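Local coordinates for transcriptional regulatory protein RcsB (Salmonella typhimurium, PDB 5O8Y) that acts as the response regulator of the Rcs two-component signalling system, probably binding regulatory DNA with or without RcsA to control transcription of numerous genes, at residues F[10-15]-F[56-61]. Sequence-based numbering, arbitrary orientation.
With SO4 (sulfate ion), chain R.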
loop_
_atom_site.group_PDB
_atom_site.type_symbol
_atom_site.label_atom_id
_atom_site.label_comp_id
_atom_site.label_asym_id
_atom_site.label_seq_id
_atom_site.Cartn_x
_atom_site.Cartn_y
_atom_site.Cartn_z
ATOM N N ASP F 10 15.143 -4.981 -32.867
ATOM C CA ASP F 10 13.901 -4.790 -33.604
ATOM C C ASP F 10 13.534 -6.111 -34.261
ATOM O O ASP F 10 14.412 -6.797 -34.778
ATOM C CB ASP F 10 14.072 -3.682 -34.653
ATOM C CG ASP F 10 12.747 -3.079 -35.093
ATOM O OD1 ASP F 10 11.954 -3.774 -35.763
ATOM O OD2 ASP F 10 12.502 -1.900 -34.772
ATOM N N ASP F 11 12.249 -6.475 -34.242
ATOM C CA ASP F 11 11.823 -7.735 -34.872
ATOM C C ASP F 11 11.664 -7.668 -36.391
ATOM O O ASP F 11 11.485 -8.710 -36.999
ATOM C CB ASP F 11 10.534 -8.278 -34.237
ATOM C CG ASP F 11 9.287 -7.599 -34.753
ATOM O OD1 ASP F 11 9.280 -6.351 -34.810
ATOM O OD2 ASP F 11 8.315 -8.317 -35.092
ATOM N N HIS F 12 11.691 -6.469 -36.983
ATOM C CA HIS F 12 11.652 -6.307 -38.455
ATOM C C HIS F 12 13.093 -6.267 -38.976
ATOM O O HIS F 12 13.778 -5.261 -38.778
ATOM C CB HIS F 12 10.933 -5.017 -38.876
ATOM C CG HIS F 12 9.608 -4.808 -38.218
ATOM N ND1 HIS F 12 9.465 -4.087 -37.050
ATOM C CD2 HIS F 12 8.363 -5.212 -38.568
ATOM C CE1 HIS F 12 8.188 -4.058 -36.709
ATOM N NE2 HIS F 12 7.499 -4.734 -37.612
ATOM N N PRO F 13 13.564 -7.346 -39.641
ATOM C CA PRO F 13 14.986 -7.394 -40.060
ATOM C C PRO F 13 15.445 -6.254 -40.969
ATOM O O PRO F 13 16.583 -5.808 -40.850
ATOM C CB PRO F 13 15.101 -8.737 -40.790
ATOM C CG PRO F 13 13.916 -9.537 -40.346
ATOM C CD PRO F 13 12.828 -8.547 -40.081
ATOM N N ILE F 14 14.559 -5.787 -41.847
ATOM C CA ILE F 14 14.833 -4.647 -42.729
ATOM C C ILE F 14 15.002 -3.318 -41.962
ATOM O O ILE F 14 15.827 -2.494 -42.347
ATOM C CB ILE F 14 13.746 -4.524 -43.836
ATOM C CG1 ILE F 14 13.844 -5.725 -44.781
ATOM C CG2 ILE F 14 13.889 -3.231 -44.646
ATOM C CD1 ILE F 14 12.638 -5.916 -45.669
ATOM N N VAL F 15 14.238 -3.115 -40.890
ATOM C CA VAL F 15 14.335 -1.876 -40.078
ATOM C C VAL F 15 15.594 -1.935 -39.215
ATOM O O VAL F 15 16.292 -0.933 -39.052
ATOM C CB VAL F 15 13.086 -1.671 -39.187
ATOM C CG1 VAL F 15 13.237 -0.457 -38.272
ATOM C CG2 VAL F 15 11.833 -1.547 -40.049
ATOM N N ASP F 56 12.677 -2.048 -29.801
ATOM C CA ASP F 56 11.311 -2.156 -30.298
ATOM C C ASP F 56 10.362 -2.537 -29.164
ATOM O O ASP F 56 10.808 -2.999 -28.123
ATOM C CB ASP F 56 11.290 -3.328 -31.314
ATOM C CG ASP F 56 10.375 -3.103 -32.470
ATOM O OD1 ASP F 56 10.249 -1.943 -32.897
ATOM O OD2 ASP F 56 9.821 -4.095 -32.985
ATOM N N LEU F 57 9.059 -2.407 -29.406
ATOM C CA LEU F 57 8.029 -2.961 -28.519
ATOM C C LEU F 57 7.529 -4.350 -28.929
ATOM O O LEU F 57 7.146 -5.122 -28.065
ATOM C CB LEU F 57 6.829 -2.013 -28.408
ATOM C CG LEU F 57 6.965 -0.759 -27.535
ATOM C CD1 LEU F 57 5.678 0.043 -27.595
ATOM C CD2 LEU F 57 7.284 -1.115 -26.091
ATOM N N SER F 58 7.531 -4.680 -30.219
ATOM C CA SER F 58 6.833 -5.890 -30.709
ATOM C C SER F 58 7.740 -7.097 -30.981
ATOM O O SER F 58 7.459 -7.897 -31.886
ATOM C CB SER F 58 6.037 -5.559 -31.980
ATOM O OG SER F 58 6.896 -5.402 -33.102
ATOM N N MET F 59 8.806 -7.250 -30.201
ATOM C CA MET F 59 9.723 -8.370 -30.414
ATOM C C MET F 59 9.112 -9.682 -29.955
ATOM O O MET F 59 8.431 -9.707 -28.938
ATOM C CB MET F 59 11.063 -8.158 -29.707
ATOM C CG MET F 59 12.106 -7.442 -30.556
ATOM S SD MET F 59 13.737 -7.608 -29.817
ATOM C CE MET F 59 13.462 -6.741 -28.268
ATOM N N PRO F 60 9.357 -10.775 -30.710
ATOM C CA PRO F 60 8.989 -12.106 -30.228
ATOM C C PRO F 60 9.947 -12.615 -29.144
ATOM O O PRO F 60 11.026 -12.049 -28.940
ATOM C CB PRO F 60 9.088 -12.981 -31.488
ATOM C CG PRO F 60 10.109 -12.307 -32.339
ATOM C CD PRO F 60 9.969 -10.830 -32.057
ATOM N N GLY F 61 9.541 -13.701 -28.492
ATOM C CA GLY F 61 10.289 -14.327 -27.403
ATOM C C GLY F 61 9.308 -14.855 -26.372
ATOM O O GLY F 61 8.420 -14.129 -25.937
HETATM S S SO4 R . 7.086 -1.526 -33.109
HETATM O O1 SO4 R . 8.069 -1.191 -34.146
HETATM O O2 SO4 R . 6.760 -2.953 -33.214
HETATM O O3 SO4 R . 7.601 -1.216 -31.752
HETATM O O4 SO4 R . 5.865 -0.737 -33.366
#
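Asp11 lays its CB against the ring of Pro60, 3.4 Å from CD, while its carboxylate reaches across to Asp56 and Ser58. OD1 of Asp11 stands 3.0 Å from Asp56 OD2, two acceptors with no bond between them, and the two carboxylate planes are 30° apart. Asp10 adds a second acidic pair: its CG lies anti to the backbone N (chi1 -159°), which swings OD2 to within 2.9 Å of Asp56 OD1. Lys109 probably offsets much of this crowding of like charge, since its NZ forms salt bridges with both of those oxygens. The other oxygen of Asp10, OD1, is gripped twice: by the backbone N of His12 in an Asx turn, and by the ring. The bond from His12 ND1 to Asp10 OD1 is 2.8 Å long and fixes the ring ahead of helix 13-24. OD1 of Asp11 sits on one face of that ring, displaced toward its rim. Three aspartates and a lysine at the C-terminal ends of parallel strands form the acidic phosphoacceptor pocket of the CheY-like receiver fold, with Asp56 the predicted phosphorylation site. Here a sulfate, probably from the crystallisation liquor, occupies the pocket where a phosphoryl group would be expected. Leu57 N donates to sulfate O3 (3.0 Å, 161° at the hydrogen); Lys109, Thr87 and Met88 supply further donors. Met59 CG packs 3.8 Å from the backbone N of Asp11. His12 NE2 is hydrogen-bonded to Glu170 of the second subunit.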